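Local coordinates for protein mannitol dehydrogenase (Pseudomonas fluorescens, PDB 1LJ8) that binds NAD and probably catalyses the NAD-dependent interconversion of mannitol and fructose as a mannitol 2-dehydrogenase, at residues A[12-17]-A[246-251]; A[18-23]-A[48-53]; A[81-86]-A[97-102]; A[234-239]-A[255-260]. All blocks are in the same frame, centred on the assembly; numbering follows the deposited sequence.

Contact 1: residues A[12-17]-A[246-251]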
loop_
_atom_site.group_PDB
_atom_site.type_symbol
_atom_site.label_atom_id
_atom_site.label_comp_id
_atom_site.label_asym_id
_atom_site.label_seq_id
_atom_site.Cartn_x
_atom_site.Cartn_y
_atom_site.Cartn_z
ATOM N N ALA A 12 20.306 -20.189 13.203
ATOM C CA ALA A 12 21.652 -19.646 13.110
ATOM C C ALA A 12 21.841 -18.541 14.153
ATOM O O ALA A 12 20.910 -17.786 14.464
ATOM C CB ALA A 12 21.905 -19.120 11.701
ATOM N N PRO A 13 23.067 -18.417 14.704
ATOM C CA PRO A 13 23.422 -17.430 15.730
ATOM C C PRO A 13 23.053 -15.979 15.455
ATOM O O PRO A 13 22.665 -15.252 16.364
ATOM C CB PRO A 13 24.947 -17.582 15.849
ATOM C CG PRO A 13 25.192 -18.964 15.448
ATOM C CD PRO A 13 24.256 -19.182 14.285
ATOM N N GLU A 14 23.181 -15.561 14.202
ATOM C CA GLU A 14 22.908 -14.177 13.841
ATOM C C GLU A 14 21.429 -13.836 13.831
ATOM O O GLU A 14 21.074 -12.673 13.754
ATOM C CB GLU A 14 23.501 -13.852 12.452
ATOM C CG GLU A 14 22.799 -14.525 11.220
ATOM C CD GLU A 14 23.343 -15.924 10.871
ATOM O OE1 GLU A 14 24.026 -16.561 11.711
ATOM O OE2 GLU A 14 23.059 -16.418 9.739
ATOM N N VAL A 15 20.574 -14.850 13.885
ATOM C CA VAL A 15 19.137 -14.621 13.819
ATOM C C VAL A 15 18.612 -14.062 15.145
ATOM O O VAL A 15 18.729 -14.722 16.181
ATOM C CB VAL A 15 18.395 -15.935 13.463
ATOM C CG1 VAL A 15 16.878 -15.676 13.416
ATOM C CG2 VAL A 15 18.862 -16.439 12.108
ATOM N N LYS A 16 18.025 -12.861 15.108
ATOM C CA LYS A 16 17.476 -12.220 16.303
ATOM C C LYS A 16 16.118 -12.834 16.633
ATOM O O LYS A 16 15.304 -13.136 15.734
ATOM C CB LYS A 16 17.336 -10.717 16.065
ATOM C CG LYS A 16 18.561 -10.087 15.394
ATOM C CD LYS A 16 19.676 -9.708 16.345
ATOM C CE LYS A 16 20.701 -8.758 15.618
ATOM N NZ LYS A 16 20.204 -7.351 15.163
ATOM N N LEU A 17 15.901 -13.076 17.923
ATOM C CA LEU A 17 14.666 -13.704 18.407
ATOM C C LEU A 17 13.878 -12.789 19.330
ATOM O O LEU A 17 14.447 -11.885 19.960
ATOM C CB LEU A 17 15.017 -14.961 19.219
ATOM C CG LEU A 17 15.993 -15.966 18.589
ATOM C CD1 LEU A 17 16.270 -17.046 19.624
ATOM C CD2 LEU A 17 15.430 -16.559 17.269
ATOM N N ASP A 246 19.429 -20.061 2.025
ATOM C CA ASP A 246 20.819 -20.129 1.560
ATOM C C ASP A 246 21.754 -19.390 2.513
ATOM O O ASP A 246 22.789 -19.927 2.938
ATOM C CB ASP A 246 20.964 -19.564 0.107
ATOM C CG ASP A 246 20.220 -20.423 -0.955
ATOM O OD1 ASP A 246 19.934 -21.602 -0.627
ATOM O OD2 ASP A 246 19.921 -19.944 -2.107
ATOM N N GLU A 247 21.368 -18.180 2.916
ATOM C CA GLU A 247 22.219 -17.350 3.781
ATOM C C GLU A 247 22.106 -17.494 5.271
ATOM O O GLU A 247 23.077 -17.232 5.975
ATOM C CB GLU A 247 21.974 -15.878 3.511
ATOM C CG GLU A 247 21.792 -15.528 2.109
ATOM C CD GLU A 247 22.919 -14.694 1.638
ATOM O OE1 GLU A 247 23.878 -15.261 1.044
ATOM O OE2 GLU A 247 22.853 -13.471 1.898
ATOM N N HIS A 248 20.941 -17.877 5.784
ATOM C CA HIS A 248 20.774 -17.932 7.232
ATOM C C HIS A 248 20.167 -19.208 7.772
ATOM O O HIS A 248 19.840 -19.275 8.944
ATOM C CB HIS A 248 19.964 -16.705 7.711
ATOM C CG HIS A 248 20.603 -15.403 7.345
ATOM N ND1 HIS A 248 21.743 -14.931 7.971
ATOM C CD2 HIS A 248 20.325 -14.523 6.353
ATOM C CE1 HIS A 248 22.140 -13.819 7.376
ATOM N NE2 HIS A 248 21.301 -13.553 6.386
ATOM N N GLY A 249 20.016 -20.213 6.900
ATOM C CA GLY A 249 19.548 -21.532 7.322
ATOM C C GLY A 249 18.100 -21.724 7.714
ATOM O O GLY A 249 17.704 -22.827 8.100
ATOM N N ILE A 250 17.300 -20.656 7.600
ATOM C CA ILE A 250 15.896 -20.752 7.992
ATOM C C ILE A 250 15.015 -21.204 6.830
ATOM O O ILE A 250 15.112 -20.643 5.698
ATOM C CB ILE A 250 15.322 -19.360 8.439
ATOM C CG1 ILE A 250 16.186 -18.744 9.563
ATOM C CG2 ILE A 250 13.831 -19.557 8.894
ATOM C CD1 ILE A 250 15.776 -17.269 9.938
ATOM N N ASP A 251 14.144 -22.169 7.108
ATOM C CA ASP A 251 13.202 -22.617 6.093
ATOM C C ASP A 251 11.917 -21.951 6.559
ATOM O O ASP A 251 11.281 -22.401 7.504
ATOM C CB ASP A 251 13.065 -24.146 6.093
ATOM C CG ASP A 251 14.363 -24.846 5.700
ATOM O OD1 ASP A 251 14.894 -24.508 4.620
ATOM O OD2 ASP A 251 14.853 -25.738 6.471
HETATM O O HOH W 1 18.786 -20.887 10.925
#
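A type I beta turn from A12 to V15, in the loop ahead of strand 27-32, meets the C-terminal end of helix 238-248, and a histidine-carboxylate hydrogen bond between H248 and E14 ties the two together. ND1 of H248 donates to OE2 of E14 over 2.7 Å, with 164° at the hydrogen. The oxygen lies at the edge of the imidazole, close to its plane, and receives the proton on its anti lone pair, the one turned away from OE1. Carboxylate and ring are nevertheless 61° from coplanar. The acid reaches the nitrogen by a folded route: CG stands between the backbone N and the carbonyl carbon (chi1 70°), and a bend at chi2 then sends OE2 to the ring edge. With an alanine here, ND1 is likely to lose its acceptor and the imidazole to turn more loosely. The negative carboxylate may also favour a protonated ring.

Beside this bond, a water joins the backbones, accepting from A12 N and donating to H248 O, each at 2.8 Å. The methyl CB of A12 rests 3.4 Å from the same H248 O. V15 and I250 also meet tip to tip, CG2 to CD1 at 3.9 Å; V98 and V96 of strand 96-107 lie against V15 and I250 respectively. Within the turn, V15 N bonds to A12 O at 3.0 Å, while G249, with positive phi, takes segment 246-251 out of its helix. The result is plain packing, a beta turn in the loop before strand 27-32 fastened to the C-terminal end of helix 238-248, on the periphery of the Rossmann fold.

Contact 2: residues A[18-23]-A[48-53]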
loop_
_atom_site.group_PDB
_atom_site.type_symbol
_atom_site.label_atom_id
_atom_site.label_comp_id
_atom_site.label_asym_id
_atom_site.label_seq_id
_atom_site.Cartn_x
_atom_site.Cartn_y
_atom_site.Cartn_z
ATOM N N PRO A 18 12.569 -12.999 19.414
ATOM C CA PRO A 18 11.734 -12.184 20.301
ATOM C C PRO A 18 12.348 -12.343 21.692
ATOM O O PRO A 18 12.801 -13.453 22.060
ATOM C CB PRO A 18 10.396 -12.897 20.247
ATOM C CG PRO A 18 10.331 -13.389 18.837
ATOM C CD PRO A 18 11.744 -13.898 18.584
ATOM N N ALA A 19 12.368 -11.266 22.462
ATOM C CA ALA A 19 12.950 -11.293 23.809
ATOM C C ALA A 19 11.855 -11.431 24.851
ATOM O O ALA A 19 12.130 -11.454 26.047
ATOM C CB ALA A 19 13.774 -10.024 24.073
ATOM N N TYR A 20 10.617 -11.591 24.416
ATOM C CA TYR A 20 9.510 -11.742 25.357
ATOM C C TYR A 20 8.963 -13.149 25.233
ATOM O O TYR A 20 9.227 -13.843 24.240
ATOM C CB TYR A 20 8.409 -10.722 25.038
ATOM C CG TYR A 20 8.033 -10.690 23.555
ATOM C CD1 TYR A 20 6.918 -11.394 23.068
ATOM C CD2 TYR A 20 8.798 -9.962 22.663
ATOM C CE1 TYR A 20 6.578 -11.364 21.691
ATOM C CE2 TYR A 20 8.476 -9.902 21.279
ATOM C CZ TYR A 20 7.350 -10.621 20.814
ATOM O OH TYR A 20 7.026 -10.571 19.466
ATOM N N THR A 21 8.239 -13.600 26.249
ATOM C CA THR A 21 7.646 -14.927 26.202
ATOM C C THR A 21 6.410 -14.847 25.306
ATOM O O THR A 21 5.437 -14.130 25.615
ATOM C CB THR A 21 7.227 -15.415 27.619
ATOM O OG1 THR A 21 8.402 -15.591 28.425
ATOM C CG2 THR A 21 6.482 -16.723 27.536
ATOM N N LEU A 22 6.425 -15.601 24.219
ATOM C CA LEU A 22 5.296 -15.564 23.282
ATOM C C LEU A 22 3.961 -15.898 23.924
ATOM O O LEU A 22 2.922 -15.298 23.620
ATOM C CB LEU A 22 5.567 -16.515 22.099
ATOM C CG LEU A 22 6.854 -16.127 21.335
ATOM C CD1 LEU A 22 7.332 -17.262 20.427
ATOM C CD2 LEU A 22 6.581 -14.855 20.549
ATOM N N ALA A 23 3.979 -16.874 24.818
ATOM C CA ALA A 23 2.747 -17.286 25.463
ATOM C C ALA A 23 2.118 -16.258 26.401
ATOM O O ALA A 23 0.948 -16.407 26.774
ATOM C CB ALA A 23 2.975 -18.638 26.196
ATOM N N ALA A 48 9.104 -4.783 18.152
ATOM C CA ALA A 48 10.247 -4.042 18.739
ATOM C C ALA A 48 9.873 -3.516 20.141
ATOM O O ALA A 48 10.703 -3.545 21.067
ATOM C CB ALA A 48 10.672 -2.866 17.818
ATOM N N LEU A 49 8.639 -3.044 20.310
ATOM C CA LEU A 49 8.177 -2.529 21.620
ATOM C C LEU A 49 8.150 -3.672 22.635
ATOM O O LEU A 49 8.600 -3.522 23.783
ATOM C CB LEU A 49 6.746 -1.954 21.521
ATOM C CG LEU A 49 6.148 -1.378 22.833
ATOM C CD1 LEU A 49 6.975 -0.179 23.320
ATOM C CD2 LEU A 49 4.753 -0.911 22.547
HETATM N N MSE A 50 7.605 -4.809 22.217
HETATM C CA MSE A 50 7.517 -5.993 23.093
HETATM C C MSE A 50 8.897 -6.429 23.532
HETATM O O MSE A 50 9.067 -6.864 24.673
HETATM C CB MSE A 50 6.790 -7.146 22.350
HETATM C CG MSE A 50 5.329 -6.822 22.214
HETATM SE SE MSE A 50 4.524 -8.332 21.265
HETATM C CE MSE A 50 2.802 -7.734 21.106
ATOM N N ASN A 51 9.883 -6.271 22.660
ATOM C CA ASN A 51 11.252 -6.653 23.038
ATOM C C ASN A 51 11.831 -5.757 24.128
ATOM O O ASN A 51 12.852 -6.124 24.733
ATOM C CB ASN A 51 12.186 -6.673 21.847
ATOM C CG ASN A 51 12.021 -7.937 21.021
ATOM O OD1 ASN A 51 11.558 -8.956 21.519
ATOM N ND2 ASN A 51 12.415 -7.874 19.777
ATOM N N THR A 52 11.199 -4.607 24.382
ATOM C CA THR A 52 11.677 -3.726 25.466
ATOM C C THR A 52 10.961 -4.104 26.758
ATOM O O THR A 52 11.233 -3.504 27.811
ATOM C CB THR A 52 11.389 -2.199 25.252
ATOM O OG1 THR A 52 9.969 -1.966 25.263
ATOM C CG2 THR A 52 12.005 -1.693 23.939
ATOM N N GLY A 53 10.045 -5.063 26.666
ATOM C CA GLY A 53 9.285 -5.537 27.806
ATOM C C GLY A 53 7.977 -4.802 28.081
ATOM O O GLY A 53 7.411 -4.922 29.173
#
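At the C-terminal end of helix 42-50, closed by a Schellman motif at G53, the side chains of M50 and N51 receive A19 and Y20 of the loop that precedes strand 27-32. One hydrogen bond joins the two segments. A19 N donates to OD1 of N51 over a short 2.6 Å and almost straight, at 172°, but it approaches from above the carbonyl plane, 39° out of it, and so does not lie on a lone pair.

The aromatic contacts centre on Y20, whose ring is sandwiched. Over one face stands CB of M50, a selenomethionine, in a CH-pi contact 3.6 Å from the ring centroid. The same side chain, extended beyond CG, brings SE over that face as well, 4.0 Å from the centroid, which makes a Met-aromatic contact in selenium form. P18 of the ring's own segment lays CB over the opposite face. A chi1 of 48° sets the ring between the backbone N and the carbonyl carbon of Y20 and presents it to the helix end. Its hydroxyl is satisfied further along, by a hydrogen bond to D47 in the preceding turn of the helix.

Bonds inside the helix end keep the receiving side in shape. L49 O accepts from both T52 N and T52 OG1, and G53 N returns to M50 O at 2.9 Å.

OD1 of N51, which holds A19 N, also sits at the edge of the Y20 ring, near its plane and 3.2 Å from CD2.

Contact 3: residues A[81-86]-A[97-102]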
loop_
_atom_site.group_PDB
_atom_site.type_symbol
_atom_site.label_atom_id
_atom_site.label_comp_id
_atom_site.label_asym_id
_atom_site.label_seq_id
_atom_site.Cartn_x
_atom_site.Cartn_y
_atom_site.Cartn_z
ATOM N N TYR A 81 2.563 -18.876 13.967
ATOM C CA TYR A 81 2.411 -17.451 13.667
ATOM C C TYR A 81 3.698 -16.634 13.726
ATOM O O TYR A 81 3.681 -15.405 13.591
ATOM C CB TYR A 81 1.272 -16.821 14.486
ATOM C CG TYR A 81 -0.067 -17.246 13.911
ATOM C CD1 TYR A 81 -0.743 -18.356 14.413
ATOM C CD2 TYR A 81 -0.589 -16.622 12.763
ATOM C CE1 TYR A 81 -1.906 -18.855 13.755
ATOM C CE2 TYR A 81 -1.741 -17.108 12.128
ATOM C CZ TYR A 81 -2.384 -18.233 12.627
ATOM O OH TYR A 81 -3.482 -18.759 11.938
ATOM N N LEU A 82 4.829 -17.332 13.805
ATOM C CA LEU A 82 6.134 -16.650 13.740
ATOM C C LEU A 82 6.524 -16.478 12.233
ATOM O O LEU A 82 6.118 -17.270 11.396
ATOM C CB LEU A 82 7.230 -17.512 14.414
ATOM C CG LEU A 82 7.057 -17.800 15.912
ATOM C CD1 LEU A 82 8.128 -18.802 16.393
ATOM C CD2 LEU A 82 7.143 -16.510 16.694
ATOM N N PHE A 83 7.295 -15.438 11.889
ATOM C CA PHE A 83 7.760 -15.278 10.515
ATOM C C PHE A 83 9.055 -14.497 10.605
ATOM O O PHE A 83 9.281 -13.793 11.601
ATOM C CB PHE A 83 6.732 -14.563 9.611
ATOM C CG PHE A 83 6.368 -13.169 10.049
ATOM C CD1 PHE A 83 7.099 -12.066 9.563
ATOM C CD2 PHE A 83 5.340 -12.961 10.958
ATOM C CE1 PHE A 83 6.799 -10.759 9.996
ATOM C CE2 PHE A 83 5.017 -11.660 11.409
ATOM C CZ PHE A 83 5.756 -10.540 10.928
ATOM N N THR A 84 9.875 -14.618 9.568
ATOM C CA THR A 84 11.165 -13.945 9.544
ATOM C C THR A 84 11.055 -12.611 8.800
ATOM O O THR A 84 10.489 -12.541 7.689
ATOM C CB THR A 84 12.229 -14.794 8.773
ATOM O OG1 THR A 84 12.195 -16.169 9.234
ATOM C CG2 THR A 84 13.630 -14.246 8.999
ATOM N N LEU A 85 11.632 -11.584 9.405
ATOM C CA LEU A 85 11.748 -10.277 8.771
ATOM C C LEU A 85 13.197 -10.298 8.245
ATOM O O LEU A 85 14.150 -10.405 9.028
ATOM C CB LEU A 85 11.540 -9.172 9.776
ATOM C CG LEU A 85 11.607 -7.801 9.058
ATOM C CD1 LEU A 85 10.493 -6.897 9.522
ATOM C CD2 LEU A 85 12.940 -7.200 9.347
ATOM N N TYR A 86 13.362 -10.200 6.934
ATOM C CA TYR A 86 14.684 -10.312 6.304
ATOM C C TYR A 86 14.974 -8.991 5.604
ATOM O O TYR A 86 14.463 -8.740 4.500
ATOM C CB TYR A 86 14.608 -11.476 5.317
ATOM C CG TYR A 86 15.886 -11.883 4.586
ATOM C CD1 TYR A 86 17.138 -11.525 5.070
ATOM C CD2 TYR A 86 15.818 -12.676 3.439
ATOM C CE1 TYR A 86 18.348 -11.969 4.402
ATOM C CE2 TYR A 86 16.997 -13.122 2.784
ATOM C CZ TYR A 86 18.240 -12.761 3.286
ATOM O OH TYR A 86 19.391 -13.233 2.671
ATOM N N ARG A 97 15.502 -11.272 11.590
ATOM C CA ARG A 97 14.848 -11.330 12.879
ATOM C C ARG A 97 13.530 -12.075 12.816
ATOM O O ARG A 97 12.764 -11.881 11.879
ATOM C CB ARG A 97 14.566 -9.884 13.313
ATOM C CG ARG A 97 13.666 -9.737 14.534
ATOM C CD ARG A 97 13.460 -8.227 14.875
ATOM N NE ARG A 97 14.712 -7.621 15.359
ATOM C CZ ARG A 97 15.236 -7.848 16.565
ATOM N NH1 ARG A 97 14.642 -8.658 17.448
ATOM N NH2 ARG A 97 16.424 -7.311 16.878
ATOM N N VAL A 98 13.289 -12.931 13.806
ATOM C CA VAL A 98 12.016 -13.618 13.898
ATOM C C VAL A 98 11.034 -12.681 14.640
ATOM O O VAL A 98 11.341 -12.182 15.725
ATOM C CB VAL A 98 12.159 -14.948 14.670
ATOM C CG1 VAL A 98 10.755 -15.502 14.945
ATOM C CG2 VAL A 98 12.970 -15.943 13.794
ATOM N N ILE A 99 9.855 -12.442 14.052
ATOM C CA ILE A 99 8.856 -11.533 14.606
ATOM C C ILE A 99 7.771 -12.354 15.293
ATOM O O ILE A 99 7.255 -13.308 14.687
ATOM C CB ILE A 99 8.205 -10.692 13.469
ATOM C CG1 ILE A 99 9.302 -9.851 12.769
ATOM C CG2 ILE A 99 7.084 -9.800 14.045
ATOM C CD1 ILE A 99 9.920 -8.711 13.693
ATOM N N GLY A 100 7.421 -11.978 16.532
ATOM C CA GLY A 100 6.402 -12.720 17.263
ATOM C C GLY A 100 5.171 -11.930 17.658
ATOM O O GLY A 100 4.361 -12.407 18.463
ATOM N N SER A 101 4.990 -10.744 17.067
ATOM C CA SER A 101 3.846 -9.898 17.441
ATOM C C SER A 101 2.481 -10.257 16.854
ATOM O O SER A 101 1.479 -9.677 17.257
ATOM C CB SER A 101 4.200 -8.449 17.102
ATOM O OG SER A 101 4.536 -8.393 15.727
ATOM N N ILE A 102 2.436 -11.212 15.908
ATOM C CA ILE A 102 1.144 -11.650 15.362
ATOM C C ILE A 102 0.927 -13.019 16.036
ATOM O O ILE A 102 1.789 -13.914 15.948
ATOM C CB ILE A 102 1.188 -11.815 13.838
ATOM C CG1 ILE A 102 1.381 -10.439 13.186
ATOM C CG2 ILE A 102 -0.149 -12.483 13.314
ATOM C CD1 ILE A 102 1.509 -10.494 11.639
HETATM O O HOH W 2 4.390 -12.880 14.636
#
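F83 and I99 form the core of this antiparallel hairpin as a hydrogen-bonded pair whose side chains also meet. I99 N donates to F83 O at 2.9 Å, nearly along the C=O axis, while CB of I99 makes a CH-pi contact over one face of the phenyl ring, 3.9 Å from its centroid. CG2 of I99 reaches CZ of F83 at 3.5 Å, and CD1 of I102 approaches CE2 at 3.7 Å. Folding F83 at chi1 60° carries its ring across the neighbouring strand. Cutting this ring back to an alanine is likely to open a gap beside I99 and I102 and leave R39 without its cation-pi partner.

Further along, L85 and R97 exchange two backbone bonds, L85 N to R97 O at 2.7 Å and R97 N to L85 O at 3.0 Å; the guanidinium of R97 turns away to a salt bridge with E95. T84 and V98 between them are a non-hydrogen-bonded pair, with T84 OG1 held by D252.

Past the last rung, the strands diverge, and a water links Y81 O, I99 O and I102 N. Direct amide-carbonyl pairing gives way to a water-bridged link, with apolar contacts of F83 and Y81 to I102 beside it.

Contact 4: residues A[234-239]-A[255-260]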
loop_
_atom_site.group_PDB
_atom_site.type_symbol
_atom_site.label_atom_id
_atom_site.label_comp_id
_atom_site.label_asym_id
_atom_site.label_seq_id
_atom_site.Cartn_x
_atom_site.Cartn_y
_atom_site.Cartn_z
ATOM N N PRO A 234 8.979 -5.712 -0.904
ATOM C CA PRO A 234 8.711 -6.511 -2.110
ATOM C C PRO A 234 7.805 -7.735 -1.784
ATOM O O PRO A 234 7.578 -8.056 -0.600
ATOM C CB PRO A 234 10.106 -7.026 -2.506
ATOM C CG PRO A 234 11.067 -5.951 -1.935
ATOM C CD PRO A 234 10.438 -5.596 -0.607
HETATM N N MSE A 235 7.363 -8.416 -2.845
HETATM C CA MSE A 235 6.618 -9.671 -2.703
HETATM C C MSE A 235 7.649 -10.739 -2.366
HETATM O O MSE A 235 8.814 -10.654 -2.793
HETATM C CB MSE A 235 5.919 -10.064 -4.023
HETATM C CG MSE A 235 5.030 -8.968 -4.567
HETATM SE SE MSE A 235 4.128 -9.663 -6.164
HETATM C CE MSE A 235 5.695 -9.752 -7.352
ATOM N N THR A 236 7.261 -11.712 -1.549
ATOM C CA THR A 236 8.191 -12.766 -1.213
ATOM C C THR A 236 8.124 -13.791 -2.345
ATOM O O THR A 236 7.286 -14.652 -2.377
ATOM C CB THR A 236 7.821 -13.418 0.126
ATOM O OG1 THR A 236 8.069 -12.450 1.171
ATOM C CG2 THR A 236 8.682 -14.699 0.384
ATOM N N SER A 237 9.031 -13.660 -3.289
ATOM C CA SER A 237 9.091 -14.608 -4.409
ATOM C C SER A 237 9.878 -15.845 -3.915
ATOM O O SER A 237 10.462 -15.877 -2.816
ATOM C CB SER A 237 9.852 -13.933 -5.539
ATOM O OG SER A 237 11.167 -13.704 -5.051
ATOM N N THR A 238 9.893 -16.896 -4.726
ATOM C CA THR A 238 10.645 -18.061 -4.339
ATOM C C THR A 238 12.110 -17.723 -4.138
ATOM O O THR A 238 12.753 -18.218 -3.223
ATOM C CB THR A 238 10.514 -19.153 -5.415
ATOM O OG1 THR A 238 9.150 -19.544 -5.468
ATOM C CG2 THR A 238 11.370 -20.353 -5.082
ATOM N N ALA A 239 12.659 -16.888 -5.010
ATOM C CA ALA A 239 14.066 -16.541 -4.869
ATOM C C ALA A 239 14.330 -15.851 -3.523
ATOM O O ALA A 239 15.333 -16.128 -2.866
ATOM C CB ALA A 239 14.488 -15.620 -6.020
ATOM N N PRO A 255 8.517 -15.691 4.599
ATOM C CA PRO A 255 9.176 -14.612 5.334
ATOM C C PRO A 255 8.742 -13.277 4.693
ATOM O O PRO A 255 8.095 -13.283 3.641
ATOM C CB PRO A 255 10.660 -14.879 5.091
ATOM C CG PRO A 255 10.692 -15.497 3.681
ATOM C CD PRO A 255 9.430 -16.414 3.693
ATOM N N VAL A 256 9.047 -12.156 5.335
ATOM C CA VAL A 256 8.752 -10.848 4.714
ATOM C C VAL A 256 10.127 -10.217 4.437
ATOM O O VAL A 256 11.026 -10.293 5.281
ATOM C CB VAL A 256 7.896 -9.910 5.597
ATOM C CG1 VAL A 256 8.629 -9.504 6.919
ATOM C CG2 VAL A 256 7.543 -8.612 4.769
ATOM N N VAL A 257 10.312 -9.685 3.228
ATOM C CA VAL A 257 11.588 -9.041 2.898
ATOM C C VAL A 257 11.314 -7.536 2.799
ATOM O O VAL A 257 10.215 -7.124 2.378
ATOM C CB VAL A 257 12.180 -9.554 1.536
ATOM C CG1 VAL A 257 12.671 -11.009 1.711
ATOM C CG2 VAL A 257 11.161 -9.471 0.428
ATOM N N CYS A 258 12.303 -6.715 3.159
ATOM C CA CYS A 258 12.068 -5.259 3.151
ATOM C C CYS A 258 13.401 -4.549 3.242
ATOM O O CYS A 258 14.421 -5.165 3.579
ATOM C CB CYS A 258 11.214 -4.860 4.380
ATOM S SG CYS A 258 11.883 -5.408 6.011
ATOM N N GLU A 259 13.405 -3.261 2.886
ATOM C CA GLU A 259 14.622 -2.464 2.973
ATOM C C GLU A 259 14.908 -2.110 4.426
ATOM O O GLU A 259 14.052 -2.199 5.273
ATOM C CB GLU A 259 14.459 -1.155 2.187
ATOM C CG GLU A 259 13.326 -0.329 2.728
ATOM C CD GLU A 259 13.188 1.063 2.106
ATOM O OE1 GLU A 259 12.066 1.592 2.186
ATOM O OE2 GLU A 259 14.174 1.652 1.580
ATOM N N PRO A 260 16.138 -1.679 4.717
ATOM C CA PRO A 260 16.522 -1.296 6.085
ATOM C C PRO A 260 15.757 -0.062 6.553
ATOM O O PRO A 260 15.358 0.031 7.715
ATOM C CB PRO A 260 18.041 -0.982 5.977
ATOM C CG PRO A 260 18.477 -1.636 4.714
ATOM C CD PRO A 260 17.283 -1.720 3.797
HETATM O O HOH W 3 7.815 -9.780 1.511
#
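The backbones of 234-239 and 255-260 pass each other without direct pairing, CA atoms standing 6.3 Å apart at P234-V257 and again at T236-V256, and a side chain and a water bridge the interval. T236 does most of the work. Its OG1 donates to P255 O over 2.6 Å; the C=O...donor angle is 144° and the hydroxyl is tilted 30° from the carbonyl plane. With OG1 anti to the carbonyl carbon (chi1 -69°), CG2 comes anti to the backbone N, where it lies 3.8 Å from CD of P255. One threonine therefore grips a proline by its carbonyl and by its ring.

The water continues the network. It donates to T236 OG1 and to P234 O, each at 2.7 Å, and accepts from V257 N at 3.0 Å. OG1 is thus both donor and acceptor, and the amide of V257, on the edge of the strand facing 234-239, finds through the water a partner that the other backbone does not supply directly. Beside it, CG2 of V257 packs on CB of P234 at 4.0 Å, an apolar contact flanking the polar one.

S237 then caps helix 238-248, its OG bonding to H240 N. On the other side of the strand, V256 turns away toward F83 and L85, and its side chain lies about 4 Å from T233 and from G36, nearest atoms, both NAD-binding; the side chain of P234 is about 6 Å from the dinucleotide itself. The arrangement is that of an edge strand of the Rossmann-domain sheet, lined on its outer side by the segment that leads from the NAD site into a helix.

In the fold
From the N terminus, the chain runs through 12-17 directly into 18-23, so contacts 1 and 2 begin side by side. Contact 2 closes first, a short loop holding strand 27-32 and the helices up to 42-50. Contact 3 follows in series as the hairpin of strands 83-87 and 96-107; it touches contact 1 through K16 O and V98 N, and contact 2 where P18 packs on V98. Contacts 2 and 3 nest inside the long loop of contact 1. Contact 4 crosses contact 1, their segments alternating along the chain, and the two share helix 238-248. Strand 256-258 of contact 4 joins 83-87 in the sheet, binding N-terminal loop, hairpin and NAD-side edge together.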